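Local coordinates for GTPase activator-like protein (Chaetomium thermophilum, PDB 5HIU) that probably takes part in GTPase activation as TSC2 of the tuberous sclerosis complex, represented here by its all-helical N-terminal part, at residues K30-H35 against W62-D67; Q186-V191 against E224-A229; L290-S295 against V309-G314. All coordinates share one frame; numbering follows the deposited sequence.

Contact 1: residues K30-H35 against W62-D67; sequences KLKNGH and WHAAKD
Near the N-terminal end of the alpha-solenoid, L31 and K32, on the final turn of helix 22-33, close from two directions on the methyl group of A64 in helix 59-65. The backbones come very near each other, with K32 CA only 4.8 Å from A64 CA, a separation that the small alanine permits. L31 holds its CG anti to the backbone N (chi1 -178°), which carries the isobutyl branch across to the second helix. There L31 CD2 lies 3.5 Å from A64 CB, while L31 CG backs up the same methyl at 3.7 Å. The same CD2 spans the gap to the next residue and reaches A65 CB at 4.0 Å, so one leucine branch touches two successive alanines. K32 makes a different kind of contact: its aliphatic chain, extended beyond CG, runs alongside A64. K32 CG is 3.3 Å from A64 CB, a tight approach, and K32 CE comes back to within 3.6 Å of A64 CB. No hydrogen bond joins the two segments, and the lysine contributes methylenes rather than charge to this exposed border of an otherwise buried patch.

The apolar contact continues into neighbouring helices: L31 also packs on A42, A43 and L46 of helix 36-52, and both L31 and A65 touch L84 of helix 75-89. R39 adds a polar tie, its NE bonding to L31 O and its NH1 forming a salt bridge with D67 OD1. Close helix-on-helix packing through alanine, backed by helices 36-52 and 75-89, is consistent with the HEAT-like alpha-solenoid that this N-terminal part forms.

Contact 2: residues Q186-V191 against E224-A229; sequences QLFALV and EDDLRA
F188 of helix 179-198 presents its ring to D226 and A229, which lie three residues apart on helix 224-240. At the beginning of the second segment, E224 O accepts R228 N at 2.8 Å, an ordinary helical bond. D225 sends its carboxylate away from the interface and pairs within its own helix, D225 OD1 lying 3.6 Å from R228 NH1 in a salt bridge. D226 comes next and touches the phenylalanine: its OD1 sits at the ring edge, near the ring plane, 3.9 Å from F188 CE2, with the carboxylate turned 49° from the ring. D226 OD2 forms a salt bridge with R158 NH1 and a hydrogen bond with T221 OG1, which fix the carboxylate. L227 points the other way and packs on C218 of helix 204-219. A229 completes the contact, its CB over one ring face in a CH-pi contact 3.9 Å from the F188 centroid and 29° off the normal. The methyl is displaced toward one side of the ring, 3.5 Å from F188 CD2. F188 CG is anti to the carbonyl carbon (chi1 -80°), which turns one ring face to A229 CB and the CE2 edge to D226. With L147 of helix 139-163 also touching it, F188 fills the seam between helices 179-198 and 224-240 within the stacked-helix core of the solenoid.

Contact 3: residues L290-S295 against V309-G314; sequences LDFLRS and VRDVRG
L290 O accepts R294 N at 2.6 Å and, weakly, L293 N, two amides on one carbonyl in the part of helix 281-294 where F292 and L293 meet V312 of helix 302-322. V312 divides its two methyls between them. Its CG2 presses against the backbone, 3.2 Å from F292 O, whereas its CG1 (anti to the backbone N, chi1 173°) reaches L293 CD2 at 3.7 Å. Both L293 and V312 also touch V346 of helix 336-348, which extends this apolar cluster. The two segments belong to helices that follow each other in the alpha-solenoid; the axes of segments 290-294 and 309-314 approach to 8.5 Å with N-to-C directions 129° apart, so the chain turns back with a marked splay. Beside the valine, the F292 ring lies obliquely against the stem of D311, with F292 CD1 3.9 Å from D311 CB, and the ring and carboxylate planes are 30° apart. Q253 of helix 245-261 borders both residues. The carboxylate is at most loosely drawn to R310: D311 OD1 lies a long 3.9 Å from R310 NE, well out of the guanidinium plane, and R310 NH2 forms its salt bridge with D307 OD1.

From the N terminus onward, the three contacts follow one another in series, and none nests in or crosses another. Contact 1 closes a loop of 26 residues, joining helix 22-33 to helix 59-65 past helix 36-52. Contact 2, near the chain's centre, spans 32 residues and joins helices 179-198 and 224-240 past helix 204-219. Contact 3 is the most local, linking helices 281-294 and 302-322 across 13 residues. Centres of contacts 1 and 2 are about 36 Å apart, and those of 2 and 3 about 28 Å. Contacts 1 and 3, with centres about 61 Å apart, lie on opposite sides of the chain's centre, marking the elongated course of the solenoid.

Contact 1: residues K30-H35 against W62-D67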
loop_
_atom_site.group_PDB
_atom_site.type_symbol
_atom_site.label_atom_id
_atom_site.label_comp_id
_atom_site.label_asym_id
_atom_site.label_seq_id
_atom_site.Cartn_x
_atom_site.Cartn_y
_atom_site.Cartn_z
ATOM N N LYS A 30 28.193 16.856 35.945
ATOM C CA LYS A 30 29.022 15.734 35.518
ATOM C C LYS A 30 28.753 15.380 34.062
ATOM O O LYS A 30 29.678 15.058 33.317
ATOM C CB LYS A 30 28.766 14.515 36.401
ATOM C CG LYS A 30 29.181 14.724 37.845
ATOM C CD LYS A 30 28.847 13.520 38.701
ATOM C CE LYS A 30 29.529 13.590 40.061
ATOM N NZ LYS A 30 29.109 12.450 40.922
ATOM N N LEU A 31 27.488 15.451 33.660
ATOM C CA LEU A 31 27.111 15.176 32.275
ATOM C C LEU A 31 27.775 16.147 31.306
ATOM O O LEU A 31 28.175 15.760 30.208
ATOM C CB LEU A 31 25.592 15.216 32.114
ATOM C CG LEU A 31 25.052 14.896 30.718
ATOM C CD1 LEU A 31 25.391 13.474 30.289
ATOM C CD2 LEU A 31 23.547 15.110 30.689
ATOM N N LYS A 32 27.893 17.405 31.715
ATOM C CA LYS A 32 28.539 18.415 30.891
ATOM C C LYS A 32 30.052 18.300 30.993
ATOM O O LYS A 32 30.734 18.320 29.972
ATOM C CB LYS A 32 28.073 19.825 31.287
ATOM C CG LYS A 32 26.630 20.091 30.905
ATOM C CD LYS A 32 26.152 21.522 31.121
ATOM C CE LYS A 32 24.745 21.666 30.528
ATOM N NZ LYS A 32 24.128 23.014 30.627
ATOM N N ASN A 33 30.564 18.154 32.215
ATOM C CA ASN A 33 31.996 18.333 32.483
ATOM C C ASN A 33 32.802 17.083 32.805
ATOM O O ASN A 33 34.025 17.146 32.828
ATOM C CB ASN A 33 32.193 19.294 33.656
ATOM C CG ASN A 33 31.495 20.617 33.456
ATOM O OD1 ASN A 33 30.679 20.783 32.548
ATOM N ND2 ASN A 33 31.812 21.574 34.311
ATOM N N GLY A 34 32.145 15.965 33.091
ATOM C CA GLY A 34 32.860 14.755 33.504
ATOM C C GLY A 34 33.747 14.233 32.389
ATOM O O GLY A 34 33.601 14.639 31.231
ATOM N N HIS A 35 34.688 13.356 32.728
ATOM C CA HIS A 35 35.395 12.597 31.703
ATOM C C HIS A 35 34.362 11.672 31.076
ATOM O O HIS A 35 33.384 11.304 31.717
ATOM C CB HIS A 35 36.539 11.787 32.290
ATOM C CG HIS A 35 37.549 12.605 33.035
ATOM N ND1 HIS A 35 38.291 13.601 32.434
ATOM C CD2 HIS A 35 37.956 12.558 34.326
ATOM C CE1 HIS A 35 39.102 14.141 33.326
ATOM N NE2 HIS A 35 38.919 13.526 34.481
ATOM N N TRP A 62 19.388 18.286 27.748
ATOM C CA TRP A 62 19.485 17.951 26.344
ATOM C C TRP A 62 20.833 18.397 25.828
ATOM O O TRP A 62 21.553 17.620 25.211
ATOM C CB TRP A 62 18.375 18.618 25.535
ATOM C CG TRP A 62 18.435 18.264 24.088
ATOM C CD1 TRP A 62 19.145 18.906 23.109
ATOM C CD2 TRP A 62 17.772 17.167 23.447
ATOM N NE1 TRP A 62 18.958 18.278 21.897
ATOM C CE2 TRP A 62 18.130 17.198 22.080
ATOM C CE3 TRP A 62 16.905 16.163 23.896
ATOM C CZ2 TRP A 62 17.647 16.270 21.161
ATOM C CZ3 TRP A 62 16.429 15.231 22.975
ATOM C CH2 TRP A 62 16.795 15.305 21.618
ATOM N N HIS A 63 21.181 19.648 26.110
ATOM C CA HIS A 63 22.384 20.230 25.550
ATOM C C HIS A 63 23.618 19.578 26.118
ATOM O O HIS A 63 24.603 19.325 25.406
ATOM C CB HIS A 63 22.449 21.711 25.851
ATOM C CG HIS A 63 21.281 22.479 25.351
ATOM N ND1 HIS A 63 20.538 22.086 24.259
ATOM C CD2 HIS A 63 20.737 23.636 25.784
ATOM C CE1 HIS A 63 19.571 22.962 24.053
ATOM N NE2 HIS A 63 19.675 23.914 24.962
ATOM N N ALA A 64 23.574 19.307 27.414
ATOM C CA ALA A 64 24.673 18.609 28.043
ATOM C C ALA A 64 25.050 17.344 27.250
ATOM O O ALA A 64 26.227 17.079 27.048
ATOM C CB ALA A 64 24.312 18.262 29.479
ATOM N N ALA A 65 24.043 16.602 26.773
ATOM C CA ALA A 65 24.213 15.225 26.287
ATOM C C ALA A 65 24.265 15.048 24.788
ATOM O O ALA A 65 24.815 14.057 24.335
ATOM C CB ALA A 65 23.088 14.359 26.831
ATOM N N LYS A 66 23.664 15.961 24.022
ATOM C CA LYS A 66 23.459 15.742 22.584
ATOM C C LYS A 66 24.699 15.362 21.778
ATOM O O LYS A 66 24.598 14.626 20.793
ATOM C CB LYS A 66 22.757 16.926 21.930
ATOM C CG LYS A 66 23.485 18.255 22.018
ATOM C CD LYS A 66 22.502 19.384 21.744
ATOM C CE LYS A 66 23.089 20.753 21.993
ATOM N NZ LYS A 66 23.303 21.478 20.715
ATOM N N ASP A 67 25.866 15.840 22.199
ATOM C CA ASP A 67 27.133 15.487 21.533
ATOM C C ASP A 67 27.493 14.011 21.654
ATOM O O ASP A 67 28.153 13.474 20.769
ATOM C CB ASP A 67 28.283 16.332 22.072
ATOM C CG ASP A 67 28.593 16.026 23.510
ATOM O OD1 ASP A 67 29.376 15.094 23.775
ATOM O OD2 ASP A 67 28.041 16.707 24.391
#

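Contact 2: residues Q186-V191 against E224-A229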
loop_
_atom_site.group_PDB
_atom_site.type_symbol
_atom_site.label_atom_id
_atom_site.label_comp_id
_atom_site.label_asym_id
_atom_site.label_seq_id
_atom_site.Cartn_x
_atom_site.Cartn_y
_atom_site.Cartn_z
ATOM N N GLN A 186 7.784 -0.355 12.311
ATOM C CA GLN A 186 7.490 0.706 13.223
ATOM C C GLN A 186 7.494 2.051 12.506
ATOM O O GLN A 186 6.694 2.948 12.835
ATOM C CB GLN A 186 8.486 0.706 14.355
ATOM C CG GLN A 186 8.114 1.722 15.409
ATOM C CD GLN A 186 8.891 1.561 16.677
ATOM O OE1 GLN A 186 9.791 0.730 16.766
ATOM N NE2 GLN A 186 8.548 2.357 17.679
ATOM N N LEU A 187 8.364 2.162 11.503
ATOM C CA LEU A 187 8.400 3.318 10.657
ATOM C C LEU A 187 7.134 3.444 9.784
ATOM O O LEU A 187 6.555 4.541 9.685
ATOM C CB LEU A 187 9.670 3.277 9.790
ATOM C CG LEU A 187 9.884 4.377 8.763
ATOM C CD1 LEU A 187 9.976 5.760 9.378
ATOM C CD2 LEU A 187 11.159 4.070 8.017
ATOM N N PHE A 188 6.712 2.350 9.147
ATOM C CA PHE A 188 5.448 2.341 8.396
ATOM C C PHE A 188 4.322 2.804 9.320
ATOM O O PHE A 188 3.518 3.666 8.951
ATOM C CB PHE A 188 5.063 0.927 7.900
ATOM C CG PHE A 188 5.769 0.472 6.645
ATOM C CD1 PHE A 188 5.719 1.212 5.498
ATOM C CD2 PHE A 188 6.427 -0.757 6.615
ATOM C CE1 PHE A 188 6.334 0.773 4.352
ATOM C CE2 PHE A 188 7.056 -1.204 5.471
ATOM C CZ PHE A 188 7.013 -0.434 4.345
ATOM N N ALA A 189 4.257 2.236 10.515
ATOM C CA ALA A 189 3.249 2.693 11.483
ATOM C C ALA A 189 3.367 4.210 11.664
ATOM O O ALA A 189 2.369 4.903 11.632
ATOM C CB ALA A 189 3.390 1.983 12.825
ATOM N N LEU A 190 4.591 4.721 11.795
ATOM C CA LEU A 190 4.790 6.159 12.014
ATOM C C LEU A 190 4.358 6.988 10.832
ATOM O O LEU A 190 3.840 8.074 11.001
ATOM C CB LEU A 190 6.250 6.472 12.331
ATOM C CG LEU A 190 6.558 7.882 12.821
ATOM C CD1 LEU A 190 5.876 8.149 14.141
ATOM C CD2 LEU A 190 8.055 8.052 12.980
ATOM N N VAL A 191 4.600 6.481 9.636
ATOM C CA VAL A 191 4.262 7.205 8.415
ATOM C C VAL A 191 2.734 7.257 8.284
ATOM O O VAL A 191 2.163 8.286 7.944
ATOM C CB VAL A 191 4.851 6.517 7.173
ATOM C CG1 VAL A 191 4.353 7.178 5.920
ATOM C CG2 VAL A 191 6.356 6.539 7.195
ATOM N N GLU A 224 5.173 -10.172 3.255
ATOM C CA GLU A 224 3.792 -9.785 3.127
ATOM C C GLU A 224 3.414 -8.624 4.051
ATOM O O GLU A 224 2.627 -7.746 3.675
ATOM C CB GLU A 224 2.946 -11.025 3.414
ATOM C CG GLU A 224 1.463 -10.803 3.560
ATOM C CD GLU A 224 0.661 -12.056 3.272
ATOM O OE1 GLU A 224 1.238 -13.045 2.775
ATOM O OE2 GLU A 224 -0.558 -12.056 3.534
ATOM N N ASP A 225 3.974 -8.602 5.253
ATOM C CA ASP A 225 3.664 -7.540 6.223
ATOM C C ASP A 225 4.024 -6.157 5.707
ATOM O O ASP A 225 3.276 -5.220 5.951
ATOM C CB ASP A 225 4.340 -7.786 7.581
ATOM C CG ASP A 225 3.550 -8.736 8.471
ATOM O OD1 ASP A 225 2.323 -8.941 8.260
ATOM O OD2 ASP A 225 4.174 -9.305 9.392
ATOM N N ASP A 226 5.156 -6.042 4.999
ATOM C CA ASP A 226 5.491 -4.834 4.259
ATOM C C ASP A 226 4.372 -4.449 3.287
ATOM O O ASP A 226 4.062 -3.274 3.131
ATOM C CB ASP A 226 6.786 -5.018 3.463
ATOM C CG ASP A 226 8.015 -5.275 4.341
ATOM O OD1 ASP A 226 7.966 -4.984 5.554
ATOM O OD2 ASP A 226 9.042 -5.761 3.797
ATOM N N LEU A 227 3.772 -5.418 2.604
ATOM C CA LEU A 227 2.681 -5.093 1.676
ATOM C C LEU A 227 1.456 -4.640 2.427
ATOM O O LEU A 227 0.777 -3.715 2.015
ATOM C CB LEU A 227 2.280 -6.296 0.829
ATOM C CG LEU A 227 3.222 -6.705 -0.269
ATOM C CD1 LEU A 227 2.695 -7.978 -0.903
ATOM C CD2 LEU A 227 3.356 -5.610 -1.310
ATOM N N ARG A 228 1.146 -5.344 3.503
ATOM C CA ARG A 228 0.001 -4.977 4.306
ATOM C C ARG A 228 0.248 -3.550 4.744
ATOM O O ARG A 228 -0.634 -2.701 4.653
ATOM C CB ARG A 228 -0.154 -5.923 5.496
ATOM C CG ARG A 228 -1.196 -5.498 6.499
ATOM C CD ARG A 228 -1.323 -6.493 7.650
ATOM N NE ARG A 228 -2.296 -7.540 7.351
ATOM C CZ ARG A 228 -2.020 -8.719 6.794
ATOM N NH1 ARG A 228 -0.777 -9.066 6.456
ATOM N NH2 ARG A 228 -3.011 -9.576 6.574
ATOM N N ALA A 229 1.476 -3.287 5.165
ATOM C CA ALA A 229 1.826 -1.998 5.738
ATOM C C ALA A 229 1.720 -0.896 4.691
ATOM O O ALA A 229 1.133 0.134 4.972
ATOM C CB ALA A 229 3.228 -2.035 6.353
#

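Contact 3: residues L290-S295 against V309-G314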
loop_
_atom_site.group_PDB
_atom_site.type_symbol
_atom_site.label_atom_id
_atom_site.label_comp_id
_atom_site.label_asym_id
_atom_site.label_seq_id
_atom_site.Cartn_x
_atom_site.Cartn_y
_atom_site.Cartn_z
ATOM N N LEU A 290 -9.535 0.191 -17.444
ATOM C CA LEU A 290 -9.895 -0.246 -18.788
ATOM C C LEU A 290 -8.682 -0.161 -19.668
ATOM O O LEU A 290 -8.433 -1.083 -20.452
ATOM C CB LEU A 290 -11.013 0.601 -19.378
ATOM C CG LEU A 290 -12.396 0.318 -18.802
ATOM C CD1 LEU A 290 -13.331 1.468 -19.151
ATOM C CD2 LEU A 290 -12.943 -1.009 -19.304
ATOM N N ASP A 291 -7.929 0.941 -19.524
ATOM C CA ASP A 291 -6.651 1.129 -20.234
ATOM C C ASP A 291 -5.791 -0.127 -20.148
ATOM O O ASP A 291 -5.166 -0.505 -21.122
ATOM C CB ASP A 291 -5.844 2.314 -19.674
ATOM C CG ASP A 291 -6.304 3.660 -20.204
ATOM O OD1 ASP A 291 -7.050 3.726 -21.204
ATOM O OD2 ASP A 291 -5.895 4.671 -19.599
ATOM N N PHE A 292 -5.767 -0.787 -18.995
ATOM C CA PHE A 292 -4.996 -2.016 -18.883
ATOM C C PHE A 292 -5.487 -3.023 -19.898
ATOM O O PHE A 292 -4.709 -3.808 -20.423
ATOM C CB PHE A 292 -5.049 -2.579 -17.467
ATOM C CG PHE A 292 -4.475 -1.651 -16.433
ATOM C CD1 PHE A 292 -3.290 -0.959 -16.678
ATOM C CD2 PHE A 292 -5.114 -1.466 -15.210
ATOM C CE1 PHE A 292 -2.760 -0.105 -15.721
ATOM C CE2 PHE A 292 -4.584 -0.609 -14.251
ATOM C CZ PHE A 292 -3.407 0.073 -14.506
ATOM N N LEU A 293 -6.780 -2.966 -20.195
ATOM C CA LEU A 293 -7.378 -3.796 -21.229
ATOM C C LEU A 293 -7.228 -3.160 -22.615
ATOM O O LEU A 293 -6.728 -3.804 -23.539
ATOM C CB LEU A 293 -8.857 -4.032 -20.900
ATOM C CG LEU A 293 -9.220 -4.456 -19.467
ATOM C CD1 LEU A 293 -10.730 -4.616 -19.306
ATOM C CD2 LEU A 293 -8.503 -5.743 -19.091
ATOM N N ARG A 294 -7.658 -1.899 -22.743
ATOM C CA ARG A 294 -7.621 -1.156 -24.022
ATOM C C ARG A 294 -6.189 -0.906 -24.514
ATOM O O ARG A 294 -5.862 -1.289 -25.623
ATOM C CB ARG A 294 -8.384 0.171 -23.919
ATOM N N SER A 295 -5.343 -0.280 -23.688
ATOM C CA SER A 295 -3.883 -0.174 -23.951
ATOM C C SER A 295 -3.240 -1.464 -24.452
ATOM O O SER A 295 -2.313 -1.396 -25.266
ATOM C CB SER A 295 -3.085 0.242 -22.698
ATOM O OG SER A 295 -3.769 1.190 -21.916
ATOM N N VAL A 309 0.322 -8.083 -19.020
ATOM C CA VAL A 309 -0.612 -9.156 -18.608
ATOM C C VAL A 309 -0.851 -9.111 -17.094
ATOM O O VAL A 309 -2.000 -9.200 -16.637
ATOM C CB VAL A 309 -0.117 -10.567 -19.038
ATOM C CG1 VAL A 309 -0.707 -11.679 -18.176
ATOM C CG2 VAL A 309 -0.455 -10.821 -20.507
ATOM N N ARG A 310 0.231 -8.982 -16.326
ATOM C CA ARG A 310 0.126 -8.744 -14.889
ATOM C C ARG A 310 -0.988 -7.743 -14.669
ATOM O O ARG A 310 -1.960 -8.041 -13.999
ATOM C CB ARG A 310 1.458 -8.216 -14.318
ATOM C CG ARG A 310 1.344 -7.398 -13.030
ATOM C CD ARG A 310 2.704 -6.912 -12.543
ATOM N NE ARG A 310 3.368 -6.034 -13.509
ATOM C CZ ARG A 310 4.567 -5.477 -13.340
ATOM N NH1 ARG A 310 5.269 -5.692 -12.236
ATOM N NH2 ARG A 310 5.070 -4.693 -14.286
ATOM N N ASP A 311 -0.831 -6.572 -15.283
ATOM C CA ASP A 311 -1.789 -5.472 -15.191
ATOM C C ASP A 311 -3.194 -5.879 -15.617
ATOM O O ASP A 311 -4.181 -5.499 -14.980
ATOM C CB ASP A 311 -1.358 -4.282 -16.063
ATOM C CG ASP A 311 0.005 -3.716 -15.678
ATOM O OD1 ASP A 311 0.361 -3.678 -14.471
ATOM O OD2 ASP A 311 0.722 -3.289 -16.604
ATOM N N VAL A 312 -3.285 -6.633 -16.705
ATOM C CA VAL A 312 -4.578 -7.041 -17.236
ATOM C C VAL A 312 -5.347 -7.929 -16.260
ATOM O O VAL A 312 -6.530 -7.696 -16.033
ATOM C CB VAL A 312 -4.434 -7.751 -18.592
ATOM C CG1 VAL A 312 -5.774 -8.307 -19.045
ATOM C CG2 VAL A 312 -3.896 -6.784 -19.635
ATOM N N ARG A 313 -4.681 -8.925 -15.680
ATOM C CA ARG A 313 -5.343 -9.855 -14.764
ATOM C C ARG A 313 -5.856 -9.171 -13.506
ATOM O O ARG A 313 -6.809 -9.647 -12.870
ATOM C CB ARG A 313 -4.390 -10.941 -14.302
ATOM C CG ARG A 313 -3.763 -11.792 -15.391
ATOM C CD ARG A 313 -2.961 -12.894 -14.734
ATOM N NE ARG A 313 -3.790 -13.648 -13.787
ATOM C CZ ARG A 313 -3.344 -14.252 -12.686
ATOM N NH1 ARG A 313 -2.054 -14.208 -12.348
ATOM N NH2 ARG A 313 -4.203 -14.900 -11.903
ATOM N N GLY A 314 -5.185 -8.096 -13.115
ATOM C CA GLY A 314 -5.556 -7.383 -11.912
ATOM C C GLY A 314 -6.786 -6.570 -12.193
ATOM O O GLY A 314 -7.755 -6.636 -11.438
#